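Local structure of E3 ubiquitin-protein ligase HERC2 (4L1M) at residues Ala61-Leu66 against Asp105-Leu110; Val55-Cys60 against Ile97-Ala102; Val74-Tyr79 against Gln87-Leu92; Ser162-Ala167 against Val210-Gly215. The protein acts as an E3 ubiquitin ligase, and its first RCC1-like domain, described here, is a seven-bladed beta-propeller that probably binds partner proteins. One frame throughout, in Å; residues are numbered along the deposited sequence.

Overall arrangement
The seven four-stranded antiparallel sheets of the chain are the blades of an RCC1-type propeller. Contacts 1 and 2, centres 11 Å apart, both join the blade spanning residues 55-88 to the blade spanning residues 97-142. Contact 3 lies within the first of these blades, at its edge strand 87-88, its centre 11 Å from those of contacts 1 and 2. Contact 4 joins the blades of residues 155-198 and 207-252; its centre is 12 Å from that of contact 1 and 21 Å from that of contact 3. Asp-105 OD2 to Ser-214 OG (2.8 Å) and His-108 NE2 to Ser-165 OG (2.9 Å) tie contact 1 to contact 4. A sulfate, probably from crystallisation, lies at contact 1.

Contact 1. Residues Ala61-Leu66 against Asp105-Leu110; sequences AEKRFL and DGHHYL. With SO4 (sulfate ion), chain G.
Glu-62 and Gly-106 share the backbone hydrogen bond of this contact, Glu-62 N reaching Gly-106 O at 3.0 Å in the carbonyl plane. The apolar part gathers round the Tyr-109 ring, which chi1 (-43°, CG trans to the carbonyl carbon) swings across toward residues 61-66. Ala-61, small enough to admit the ring, sets CB 3.6 Å from Tyr-109 CE1, while the branched end of Leu-66 puts CD1 3.8 Å from Tyr-109 CD1. The aliphatic part of Arg-64 passes the phenol oxygen, and its guanidinium plane stands 81° from the ring plane.

The polar ends then converge on a sulfate ion, each on a different oxygen: Arg-64 NE on O1 (3.1 Å), Tyr-109 OH on O4 (3.1 Å) and, weakly, His-107 ND1 on O2 (3.3 Å), in the plane of its ring. Beyond the imidazole stands the Glu-62 carboxylate, turned 80° to it. Lys-63 NZ forms a salt bridge to Glu-62 OE1 from above the carboxylate plane; sulfate and carboxylate together would tend to favour a protonated His-107, though nearby Lys-63 would partly offset this. The arrangement is that of adjacent beta-propeller blades, meeting where each turns from its first strand into its second.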
loop_
_atom_site.group_PDB
_atom_site.type_symbol
_atom_site.label_atom_id
_atom_site.label_comp_id
_atom_site.label_asym_id
_atom_site.label_seq_id
_atom_site.Cartn_x
_atom_site.Cartn_y
_atom_site.Cartn_z
ATOM N N ALA A 61 -3.336 -8.704 0.384
ATOM C CA ALA A 61 -2.132 -9.520 0.487
ATOM C C ALA A 61 -2.012 -10.386 -0.765
ATOM O O ALA A 61 -2.702 -10.144 -1.761
ATOM C CB ALA A 61 -2.158 -10.355 1.745
ATOM N N GLU A 62 -1.135 -11.375 -0.741
ATOM C CA GLU A 62 -0.889 -12.175 -1.947
ATOM C C GLU A 62 -1.983 -13.189 -2.279
ATOM O O GLU A 62 -2.347 -13.310 -3.447
ATOM C CB GLU A 62 0.451 -12.886 -1.879
ATOM C CG GLU A 62 0.921 -13.360 -3.251
ATOM C CD GLU A 62 2.046 -14.373 -3.169
ATOM O OE1 GLU A 62 1.751 -15.569 -2.948
ATOM O OE2 GLU A 62 3.214 -13.966 -3.327
ATOM N N LYS A 63 -2.478 -13.926 -1.284
ATOM C CA LYS A 63 -3.533 -14.931 -1.537
ATOM C C LYS A 63 -4.889 -14.519 -0.994
ATOM O O LYS A 63 -5.891 -15.164 -1.268
ATOM C CB LYS A 63 -3.170 -16.290 -0.912
ATOM C CG LYS A 63 -1.832 -16.885 -1.325
ATOM C CD LYS A 63 -1.779 -17.275 -2.803
ATOM C CE LYS A 63 -0.598 -18.227 -3.072
ATOM N NZ LYS A 63 0.162 -17.897 -4.314
ATOM N N ARG A 64 -4.923 -13.457 -0.211
ATOM C CA ARG A 64 -6.156 -13.013 0.403
ATOM C C ARG A 64 -6.138 -11.514 0.696
ATOM O O ARG A 64 -5.127 -10.837 0.487
ATOM C CB ARG A 64 -6.416 -13.802 1.664
ATOM C CG ARG A 64 -5.289 -13.795 2.663
ATOM C CD ARG A 64 -5.588 -14.738 3.824
ATOM N NE ARG A 64 -5.909 -16.120 3.400
ATOM C CZ ARG A 64 -7.132 -16.681 3.470
ATOM N NH1 ARG A 64 -8.221 -16.014 3.944
ATOM N NH2 ARG A 64 -7.286 -17.943 3.079
ATOM N N PHE A 65 -7.286 -10.995 1.102
ATOM C CA PHE A 65 -7.380 -9.602 1.485
ATOM C C PHE A 65 -8.144 -9.443 2.772
ATOM O O PHE A 65 -8.987 -10.276 3.112
ATOM C CB PHE A 65 -7.966 -8.712 0.367
ATOM C CG PHE A 65 -9.366 -9.075 -0.070
ATOM C CD1 PHE A 65 -9.600 -10.175 -0.844
ATOM C CD2 PHE A 65 -10.439 -8.258 0.234
ATOM C CE1 PHE A 65 -10.890 -10.486 -1.265
ATOM C CE2 PHE A 65 -11.717 -8.559 -0.195
ATOM C CZ PHE A 65 -11.941 -9.672 -0.947
ATOM N N LEU A 66 -7.810 -8.366 3.471
ATOM C CA LEU A 66 -8.467 -7.973 4.675
ATOM C C LEU A 66 -9.432 -6.856 4.351
ATOM O O LEU A 66 -9.146 -6.004 3.495
ATOM C CB LEU A 66 -7.448 -7.442 5.677
ATOM C CG LEU A 66 -6.443 -8.421 6.272
ATOM C CD1 LEU A 66 -5.663 -7.720 7.350
ATOM C CD2 LEU A 66 -7.116 -9.655 6.861
ATOM N N ASP A 105 2.371 -8.607 -2.353
ATOM C CA ASP A 105 3.256 -9.767 -2.519
ATOM C C ASP A 105 3.591 -10.388 -1.152
ATOM O O ASP A 105 4.572 -11.130 -1.031
ATOM C CB ASP A 105 4.572 -9.368 -3.248
ATOM C CG ASP A 105 4.318 -8.661 -4.622
ATOM O OD1 ASP A 105 3.451 -9.143 -5.409
ATOM O OD2 ASP A 105 4.988 -7.623 -4.929
ATOM N N GLY A 106 2.775 -10.093 -0.133
ATOM C CA GLY A 106 3.059 -10.494 1.259
ATOM C C GLY A 106 2.095 -11.489 1.898
ATOM O O GLY A 106 1.041 -11.796 1.345
ATOM N N HIS A 107 2.480 -11.965 3.078
ATOM C CA HIS A 107 1.776 -13.009 3.833
ATOM C C HIS A 107 1.709 -12.641 5.320
ATOM O O HIS A 107 1.743 -13.522 6.187
ATOM C CB HIS A 107 2.506 -14.388 3.685
ATOM C CG HIS A 107 2.654 -14.830 2.268
ATOM N ND1 HIS A 107 1.784 -15.723 1.676
ATOM C CD2 HIS A 107 3.525 -14.448 1.298
ATOM C CE1 HIS A 107 2.122 -15.889 0.406
ATOM N NE2 HIS A 107 3.170 -15.121 0.148
ATOM N N HIS A 108 1.694 -11.356 5.624
ATOM C CA HIS A 108 1.508 -10.930 6.984
ATOM C C HIS A 108 0.689 -9.669 7.011
ATOM O O HIS A 108 0.584 -8.987 6.009
ATOM C CB HIS A 108 2.829 -10.793 7.738
ATOM C CG HIS A 108 3.606 -9.557 7.412
ATOM N ND1 HIS A 108 4.157 -9.334 6.169
ATOM C CD2 HIS A 108 3.989 -8.514 8.187
ATOM C CE1 HIS A 108 4.826 -8.195 6.187
ATOM N NE2 HIS A 108 4.739 -7.678 7.400
ATOM N N TYR A 109 0.098 -9.388 8.166
ATOM C CA TYR A 109 -0.915 -8.360 8.286
ATOM C C TYR A 109 -0.613 -7.529 9.513
ATOM O O TYR A 109 -0.079 -8.054 10.495
ATOM C CB TYR A 109 -2.286 -9.025 8.408
ATOM C CG TYR A 109 -2.428 -10.160 7.428
ATOM C CD1 TYR A 109 -2.872 -9.942 6.138
ATOM C CD2 TYR A 109 -2.036 -11.440 7.777
ATOM C CE1 TYR A 109 -2.968 -10.974 5.224
ATOM C CE2 TYR A 109 -2.115 -12.480 6.882
ATOM C CZ TYR A 109 -2.585 -12.249 5.600
ATOM O OH TYR A 109 -2.644 -13.314 4.707
ATOM N N LEU A 110 -0.952 -6.243 9.446
ATOM C CA LEU A 110 -1.003 -5.374 10.613
ATOM C C LEU A 110 -2.395 -4.756 10.783
ATOM O O LEU A 110 -3.090 -4.480 9.806
ATOM C CB LEU A 110 -0.025 -4.227 10.451
ATOM C CG LEU A 110 1.427 -4.585 10.281
ATOM C CD1 LEU A 110 2.228 -3.295 10.191
ATOM C CD2 LEU A 110 1.944 -5.415 11.435
HETATM S S SO4 G . -1.626 -16.586 3.300
HETATM O O1 SO4 G . -2.990 -17.167 3.314
HETATM O O2 SO4 G . -0.669 -17.627 2.833
HETATM O O3 SO4 G . -1.604 -15.414 2.376
HETATM O O4 SO4 G . -1.256 -16.102 4.664
#

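Contact 2. Residues Val55-Cys60 against Ile97-Ala102; sequences VTQIAC and IVKIAA
Gln-57 NE2 comes down on the backbone of Ile-100, 3.2 Å from Ile-100 O. It is slightly nearer still to Ile-100 N, at 3.1 Å, but those two atoms are both donors and do not bond each other. The Gln-57 chain runs out extended beyond CG (chi2 165°), and its long reach is what lets a residue of one strand lay its amide against the main chain of the other. On the way it slides past the Ile-100 side chain, which points the opposite way, with Gln-57 NE2 3.5 Å from Ile-100 CG1.

Beyond the amide, aliphatic carbons pack mostly against carbons and backbone. With chi1 at 49°, Ile-100 tucks CG1 between its own backbone N and carbonyl carbon, and CD1 ends 3.9 Å from Ala-59 N. Ala-59 CB lies 4.0 Å from Ile-100 CG1 and 4.1 Å from Ala-102 CB, the two alanines being short enough for the strands to close in here. The axes of 57-60 and 97-101 run nearly parallel, 18° apart and 6.4 Å at the nearest.

Each strand is the first of its own propeller blade: 55-60 pairs with strand 64-69 and 97-101 with strand 108-113, where Val-98 and Lys-99 face Leu-112 in a classic beta bulge. On the sides turned away from each other, Ile-58 and Cys-60 touch strand 374-379, while Lys-99 and Ala-101 meet strand 155-160, Lys-99 NZ bonding to Val-156 O.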
loop_
_atom_site.group_PDB
_atom_site.type_symbol
_atom_site.label_atom_id
_atom_site.label_comp_id
_atom_site.label_asym_id
_atom_site.label_seq_id
_atom_site.Cartn_x
_atom_site.Cartn_y
_atom_site.Cartn_z
ATOM N N VAL A 55 -17.672 -1.256 3.994
ATOM C CA VAL A 55 -16.218 -1.214 3.777
ATOM C C VAL A 55 -15.655 0.204 3.907
ATOM O O VAL A 55 -16.211 1.154 3.340
ATOM C CB VAL A 55 -15.872 -1.780 2.402
ATOM C CG1 VAL A 55 -14.382 -1.786 2.189
ATOM C CG2 VAL A 55 -16.412 -3.188 2.270
ATOM N N THR A 56 -14.590 0.348 4.698
ATOM C CA THR A 56 -13.875 1.625 4.819
ATOM C C THR A 56 -12.470 1.484 4.255
ATOM O O THR A 56 -11.888 2.467 3.795
ATOM C CB THR A 56 -13.811 2.160 6.278
ATOM O OG1 THR A 56 -13.024 1.285 7.106
ATOM C CG2 THR A 56 -15.189 2.277 6.868
ATOM N N GLN A 57 -11.930 0.266 4.314
ATOM C CA GLN A 57 -10.592 -0.025 3.849
ATOM C C GLN A 57 -10.455 -1.469 3.389
ATOM O O GLN A 57 -11.127 -2.346 3.914
ATOM C CB GLN A 57 -9.635 0.192 5.010
ATOM C CG GLN A 57 -8.345 0.900 4.704
ATOM C CD GLN A 57 -7.711 1.342 6.022
ATOM O OE1 GLN A 57 -8.292 2.177 6.773
ATOM N NE2 GLN A 57 -6.581 0.769 6.344
ATOM N N ILE A 58 -9.579 -1.704 2.417
ATOM C CA ILE A 58 -9.218 -3.033 2.004
ATOM C C ILE A 58 -7.703 -3.116 1.844
ATOM O O ILE A 58 -7.119 -2.323 1.125
ATOM C CB ILE A 58 -9.863 -3.389 0.646
ATOM C CG1 ILE A 58 -11.365 -3.507 0.798
ATOM C CG2 ILE A 58 -9.260 -4.688 0.089
ATOM C CD1 ILE A 58 -12.102 -3.904 -0.458
ATOM N N ALA A 59 -7.087 -4.101 2.494
ATOM C CA ALA A 59 -5.656 -4.336 2.410
ATOM C C ALA A 59 -5.404 -5.681 1.717
ATOM O O ALA A 59 -5.769 -6.727 2.223
ATOM C CB ALA A 59 -5.046 -4.338 3.785
ATOM N N CYS A 60 -4.781 -5.618 0.551
ATOM C CA CYS A 60 -4.617 -6.762 -0.286
ATOM C C CYS A 60 -3.283 -7.435 -0.004
ATOM O O CYS A 60 -2.236 -6.819 -0.150
ATOM C CB CYS A 60 -4.693 -6.322 -1.745
ATOM S SG CYS A 60 -6.359 -5.822 -2.272
ATOM N N ILE A 97 -10.790 -1.321 15.501
ATOM C CA ILE A 97 -9.711 -1.171 14.520
ATOM C C ILE A 97 -9.995 -0.016 13.582
ATOM O O ILE A 97 -11.100 0.112 13.067
ATOM C CB ILE A 97 -9.523 -2.452 13.693
ATOM C CG1 ILE A 97 -9.269 -3.660 14.601
ATOM C CG2 ILE A 97 -8.382 -2.294 12.714
ATOM C CD1 ILE A 97 -8.121 -3.471 15.576
ATOM N N VAL A 98 -8.999 0.825 13.366
ATOM C CA VAL A 98 -9.142 1.962 12.469
ATOM C C VAL A 98 -8.221 1.916 11.256
ATOM O O VAL A 98 -8.401 2.706 10.331
ATOM C CB VAL A 98 -8.889 3.290 13.192
ATOM C CG1 VAL A 98 -9.880 3.467 14.334
ATOM C CG2 VAL A 98 -7.445 3.384 13.683
ATOM N N LYS A 99 -7.231 1.019 11.254
ATOM C CA LYS A 99 -6.404 0.821 10.064
ATOM C C LYS A 99 -5.961 -0.609 9.947
ATOM O O LYS A 99 -5.808 -1.308 10.947
ATOM C CB LYS A 99 -5.177 1.753 10.054
ATOM C CG LYS A 99 -5.524 3.196 9.784
ATOM C CD LYS A 99 -4.356 3.992 9.266
ATOM C CE LYS A 99 -4.692 5.483 9.323
ATOM N NZ LYS A 99 -3.511 6.309 8.939
ATOM N N ILE A 100 -5.768 -1.031 8.699
ATOM C CA ILE A 100 -5.206 -2.315 8.396
ATOM C C ILE A 100 -4.129 -2.152 7.346
ATOM O O ILE A 100 -4.098 -1.188 6.617
ATOM C CB ILE A 100 -6.279 -3.298 7.874
ATOM C CG1 ILE A 100 -7.116 -2.650 6.762
ATOM C CG2 ILE A 100 -7.136 -3.771 9.017
ATOM C CD1 ILE A 100 -8.181 -3.553 6.157
ATOM N N ALA A 101 -3.247 -3.130 7.257
ATOM C CA ALA A 101 -2.222 -3.099 6.246
ATOM C C ALA A 101 -1.781 -4.497 5.888
ATOM O O ALA A 101 -1.889 -5.436 6.680
ATOM C CB ALA A 101 -1.034 -2.291 6.735
ATOM N N ALA A 102 -1.260 -4.596 4.679
ATOM C CA ALA A 102 -0.722 -5.800 4.138
ATOM C C ALA A 102 -0.121 -5.378 2.821
ATOM O O ALA A 102 -0.385 -4.301 2.371
ATOM C CB ALA A 102 -1.802 -6.840 3.919
#

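Contact 3. Residues Val74-Tyr79 against Gln87-Leu92; sequences VYTQAY and QLVQGL
Thr-76 and Gln-87 form a hydrogen-bonded antiparallel pair that satisfies both backbone groups of each: Thr-76 N gives to Gln-87 O at 2.7 Å, and Gln-87 N to Thr-76 O at 2.9 Å. Just beyond the strand end, Val-89 N gives to Val-74 O, also at 2.9 Å and almost straight (173° at the hydrogen). Between them Tyr-75 and Leu-88 are the non-hydrogen-bonded pair; Tyr-75 CA adds a CH contact of 3.1 Å to Gln-87 O. This is the outer beta hairpin of a propeller blade, strand 87-88 being its outermost strand.

Side-chain polar groups find partners in the connecting loop, their own segment or the neighbouring strand 64-69. Gln-77 suits its buried place because its amide can serve both ways: NE2 gives to Ala-78 O (3.3 Å) and Thr-83 O, and OE1 accepts from Ala-85 N. Gln-87 NE2 gives to Ala-85 O. Thr-76 holds OG1 trans to its backbone N (chi1 -175°), where Arg-64 NH1 bonds it.

Leu-88 CD1 sits over one face of the Tyr-75 ring, displaced toward its rim, in a CH-pi contact 4.0 Å from the centroid. Elsewhere, Val-74 CG1 and Val-89 CG2 lie side by side, and Leu-92 CD1 packs obliquely on Val-74 CB at 3.8 Å.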
loop_
_atom_site.group_PDB
_atom_site.type_symbol
_atom_site.label_atom_id
_atom_site.label_comp_id
_atom_site.label_asym_id
_atom_site.label_seq_id
_atom_site.Cartn_x
_atom_site.Cartn_y
_atom_site.Cartn_z
ATOM N N VAL A 74 -12.602 -6.573 11.440
ATOM C CA VAL A 74 -11.757 -6.967 10.334
ATOM C C VAL A 74 -12.152 -8.362 9.804
ATOM O O VAL A 74 -12.320 -9.311 10.575
ATOM C CB VAL A 74 -10.304 -6.992 10.779
ATOM C CG1 VAL A 74 -9.404 -7.527 9.668
ATOM C CG2 VAL A 74 -9.845 -5.596 11.164
ATOM N N TYR A 75 -12.304 -8.474 8.488
ATOM C CA TYR A 75 -12.681 -9.719 7.871
ATOM C C TYR A 75 -11.639 -10.123 6.888
ATOM O O TYR A 75 -10.887 -9.273 6.381
ATOM C CB TYR A 75 -14.006 -9.568 7.147
ATOM C CG TYR A 75 -15.145 -9.278 8.081
ATOM C CD1 TYR A 75 -15.312 -8.008 8.608
ATOM C CD2 TYR A 75 -16.027 -10.271 8.475
ATOM C CE1 TYR A 75 -16.347 -7.734 9.486
ATOM C CE2 TYR A 75 -17.052 -9.999 9.364
ATOM C CZ TYR A 75 -17.205 -8.726 9.860
ATOM O OH TYR A 75 -18.225 -8.398 10.723
ATOM N N THR A 76 -11.585 -11.419 6.596
ATOM C CA THR A 76 -10.621 -11.920 5.635
ATOM C C THR A 76 -11.312 -12.772 4.585
ATOM O O THR A 76 -12.264 -13.499 4.890
ATOM C CB THR A 76 -9.463 -12.697 6.339
ATOM O OG1 THR A 76 -8.480 -13.082 5.374
ATOM C CG2 THR A 76 -9.961 -13.954 7.083
ATOM N N GLN A 77 -10.816 -12.689 3.359
ATOM C CA GLN A 77 -11.337 -13.448 2.241
ATOM C C GLN A 77 -10.180 -13.823 1.303
ATOM O O GLN A 77 -9.324 -12.986 1.003
ATOM C CB GLN A 77 -12.333 -12.586 1.484
ATOM C CG GLN A 77 -12.873 -13.177 0.189
ATOM C CD GLN A 77 -13.855 -14.305 0.405
ATOM O OE1 GLN A 77 -14.672 -14.273 1.308
ATOM N NE2 GLN A 77 -13.793 -15.307 -0.449
ATOM N N ALA A 78 -10.186 -15.060 0.793
ATOM C CA ALA A 78 -9.197 -15.479 -0.227
ATOM C C ALA A 78 -9.676 -15.085 -1.613
ATOM O O ALA A 78 -10.861 -15.172 -1.913
ATOM C CB ALA A 78 -8.965 -16.992 -0.171
ATOM N N TYR A 79 -8.744 -14.710 -2.476
ATOM C CA TYR A 79 -9.067 -14.369 -3.858
ATOM C C TYR A 79 -9.597 -15.538 -4.617
ATOM O O TYR A 79 -10.457 -15.377 -5.478
ATOM C CB TYR A 79 -7.821 -13.872 -4.613
ATOM C CG TYR A 79 -7.123 -12.677 -4.022
ATOM C CD1 TYR A 79 -7.801 -11.487 -3.783
ATOM C CD2 TYR A 79 -5.794 -12.729 -3.727
ATOM C CE1 TYR A 79 -7.155 -10.384 -3.243
ATOM C CE2 TYR A 79 -5.124 -11.624 -3.214
ATOM C CZ TYR A 79 -5.800 -10.455 -2.965
ATOM O OH TYR A 79 -5.097 -9.399 -2.435
ATOM N N GLN A 87 -14.734 -13.844 6.441
ATOM C CA GLN A 87 -14.774 -14.406 7.773
ATOM C C GLN A 87 -14.139 -13.421 8.727
ATOM O O GLN A 87 -13.184 -12.717 8.397
ATOM C CB GLN A 87 -14.041 -15.742 7.822
ATOM C CG GLN A 87 -14.635 -16.796 6.919
ATOM C CD GLN A 87 -16.028 -17.193 7.339
ATOM O OE1 GLN A 87 -16.225 -17.811 8.391
ATOM N NE2 GLN A 87 -17.011 -16.855 6.507
ATOM N N LEU A 88 -14.707 -13.389 9.920
ATOM C CA LEU A 88 -14.280 -12.492 10.954
ATOM C C LEU A 88 -12.895 -12.932 11.398
ATOM O O LEU A 88 -12.682 -14.109 11.628
ATOM C CB LEU A 88 -15.273 -12.576 12.131
ATOM C CG LEU A 88 -15.096 -11.548 13.255
ATOM C CD1 LEU A 88 -15.440 -10.145 12.778
ATOM C CD2 LEU A 88 -15.964 -11.924 14.453
ATOM N N VAL A 89 -11.967 -11.989 11.498
ATOM C CA VAL A 89 -10.678 -12.262 12.084
ATOM C C VAL A 89 -10.846 -12.253 13.595
ATOM O O VAL A 89 -11.125 -11.242 14.179
ATOM C CB VAL A 89 -9.624 -11.233 11.636
ATOM C CG1 VAL A 89 -8.286 -11.487 12.332
ATOM C CG2 VAL A 89 -9.454 -11.292 10.116
ATOM N N GLN A 90 -10.693 -13.411 14.215
ATOM C CA GLN A 90 -10.804 -13.553 15.666
ATOM C C GLN A 90 -9.568 -12.972 16.370
ATOM O O GLN A 90 -8.459 -12.987 15.827
ATOM C CB GLN A 90 -10.968 -15.044 16.014
ATOM C CG GLN A 90 -12.300 -15.642 15.550
ATOM C CD GLN A 90 -13.498 -15.098 16.318
ATOM O OE1 GLN A 90 -13.341 -14.390 17.311
ATOM N NE2 GLN A 90 -14.704 -15.420 15.854
ATOM N N GLY A 91 -9.755 -12.474 17.580
ATOM C CA GLY A 91 -8.643 -11.932 18.350
ATOM C C GLY A 91 -8.571 -10.422 18.305
ATOM O O GLY A 91 -7.756 -9.824 19.005
ATOM N N LEU A 92 -9.442 -9.804 17.513
ATOM C CA LEU A 92 -9.572 -8.341 17.492
ATOM C C LEU A 92 -10.886 -7.831 18.076
ATOM O O LEU A 92 -11.054 -6.614 18.249
ATOM C CB LEU A 92 -9.453 -7.834 16.063
ATOM C CG LEU A 92 -8.170 -8.215 15.336
ATOM C CD1 LEU A 92 -8.249 -7.736 13.910
ATOM C CD2 LEU A 92 -6.939 -7.643 16.014
#

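Contact 4. Residues Ser162-Ala167 against Val210-Gly215; sequences STYSAA and VACGSG
Tyr-164 and Cys-212 meet where two successive blades of the RCC1-type propeller face each other, the second strand of one blade (164-169) against the first of the next (207-212). The segments 164-167 and 210-212 run antiparallel at 174°, but their axes stay 7.8 Å apart, too far for sheet pairing, so side chains fill the interval.

A tyrosine suits this gap because it is long enough to span it and polar at its far end. Its chi1 of 64° sets CG between the backbone N and the carbonyl carbon, and the hydroxyl arrives at the opposite main chain, where Gly-213 N gives a hydrogen bond to Tyr-164 OH (3.0 Å); Thr-219 OG1 is its second partner. Cys-212 turns toward the same ring. Its CB lies 3.5 Å from Tyr-164 CZ, and its polarisable SG stands 4.3 Å from the Tyr-164 centroid, 35° off the normal, an oblique sulfur-aromatic contact. Farther along, Ala-166 CB meets Val-210 CG1 at 4.2 Å.

Ser-162 closes the other end. Its backbone N gives to Gly-213 O at 3.2 Å, tilted from the carbonyl plane, and its small side chain lays OG 3.3 Å from Ser-214 CA, while Ser-214 OG turns to Asp-105. Gly-213 O also lies at the edge of the phenol ring, 3.5 Å from Tyr-164 CE1.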
loop_
_atom_site.group_PDB
_atom_site.type_symbol
_atom_site.label_atom_id
_atom_site.label_comp_id
_atom_site.label_asym_id
_atom_site.label_seq_id
_atom_site.Cartn_x
_atom_site.Cartn_y
_atom_site.Cartn_z
ATOM N N SER A 162 6.834 -6.881 1.590
ATOM C CA SER A 162 6.692 -8.332 1.387
ATOM C C SER A 162 7.291 -9.087 2.556
ATOM O O SER A 162 6.760 -10.118 2.949
ATOM C CB SER A 162 7.340 -8.779 0.073
ATOM O OG SER A 162 8.706 -8.436 0.066
ATOM N N THR A 163 8.375 -8.562 3.122
ATOM C CA THR A 163 9.058 -9.235 4.220
ATOM C C THR A 163 9.396 -8.352 5.421
ATOM O O THR A 163 10.195 -8.745 6.273
ATOM C CB THR A 163 10.370 -9.870 3.714
ATOM O OG1 THR A 163 11.228 -8.843 3.222
ATOM C CG2 THR A 163 10.087 -10.893 2.616
ATOM N N TYR A 164 8.818 -7.158 5.481
ATOM C CA TYR A 164 9.092 -6.241 6.576
ATOM C C TYR A 164 7.882 -5.384 6.870
ATOM O O TYR A 164 6.831 -5.581 6.264
ATOM C CB TYR A 164 10.344 -5.405 6.307
ATOM C CG TYR A 164 10.316 -4.454 5.135
ATOM C CD1 TYR A 164 10.148 -4.905 3.826
ATOM C CD2 TYR A 164 10.561 -3.103 5.325
ATOM C CE1 TYR A 164 10.159 -4.016 2.753
ATOM C CE2 TYR A 164 10.577 -2.221 4.260
ATOM C CZ TYR A 164 10.377 -2.673 2.981
ATOM O OH TYR A 164 10.405 -1.763 1.933
ATOM N N SER A 165 8.026 -4.469 7.831
ATOM C CA SER A 165 6.912 -3.716 8.356
ATOM C C SER A 165 7.374 -2.308 8.772
ATOM O O SER A 165 8.567 -2.076 9.029
ATOM C CB SER A 165 6.328 -4.451 9.571
ATOM O OG SER A 165 5.884 -5.758 9.237
ATOM N N ALA A 166 6.432 -1.370 8.843
ATOM C CA ALA A 166 6.743 -0.058 9.382
ATOM C C ALA A 166 5.561 0.542 10.137
ATOM O O ALA A 166 4.409 0.072 10.011
ATOM C CB ALA A 166 7.196 0.880 8.280
ATOM N N ALA A 167 5.854 1.574 10.929
ATOM C CA ALA A 167 4.817 2.329 11.558
ATOM C C ALA A 167 5.276 3.734 11.882
ATOM O O ALA A 167 6.447 3.977 12.094
ATOM C CB ALA A 167 4.353 1.617 12.814
ATOM N N VAL A 210 4.732 6.497 4.620
ATOM C CA VAL A 210 5.773 5.528 4.335
ATOM C C VAL A 210 5.177 4.422 3.477
ATOM O O VAL A 210 4.029 4.062 3.659
ATOM C CB VAL A 210 6.379 4.947 5.639
ATOM C CG1 VAL A 210 5.375 4.117 6.394
ATOM C CG2 VAL A 210 7.618 4.111 5.344
ATOM N N ALA A 211 5.960 3.879 2.547
ATOM C CA ALA A 211 5.531 2.733 1.735
ATOM C C ALA A 211 6.693 1.722 1.566
ATOM O O ALA A 211 7.869 2.109 1.438
ATOM C CB ALA A 211 5.013 3.192 0.390
ATOM N N CYS A 212 6.344 0.434 1.582
ATOM C CA CYS A 212 7.302 -0.628 1.545
ATOM C C CYS A 212 7.177 -1.470 0.275
ATOM O O CYS A 212 6.089 -1.686 -0.210
ATOM C CB CYS A 212 7.100 -1.501 2.751
ATOM S SG CYS A 212 7.259 -0.615 4.300
ATOM N N GLY A 213 8.308 -1.972 -0.227
ATOM C CA GLY A 213 8.347 -2.738 -1.454
ATOM C C GLY A 213 8.536 -4.233 -1.257
ATOM O O GLY A 213 8.393 -4.750 -0.157
ATOM N N SER A 214 8.843 -4.913 -2.360
ATOM C CA SER A 214 8.981 -6.355 -2.420
ATOM C C SER A 214 10.227 -6.783 -3.164
ATOM O O SER A 214 10.981 -5.956 -3.658
ATOM C CB SER A 214 7.757 -6.985 -3.080
ATOM O OG SER A 214 7.551 -6.512 -4.379
ATOM N N GLY A 215 10.450 -8.103 -3.206
ATOM C CA GLY A 215 11.710 -8.687 -3.700
ATOM C C GLY A 215 12.846 -7.935 -3.049
ATOM O O GLY A 215 12.852 -7.762 -1.828
#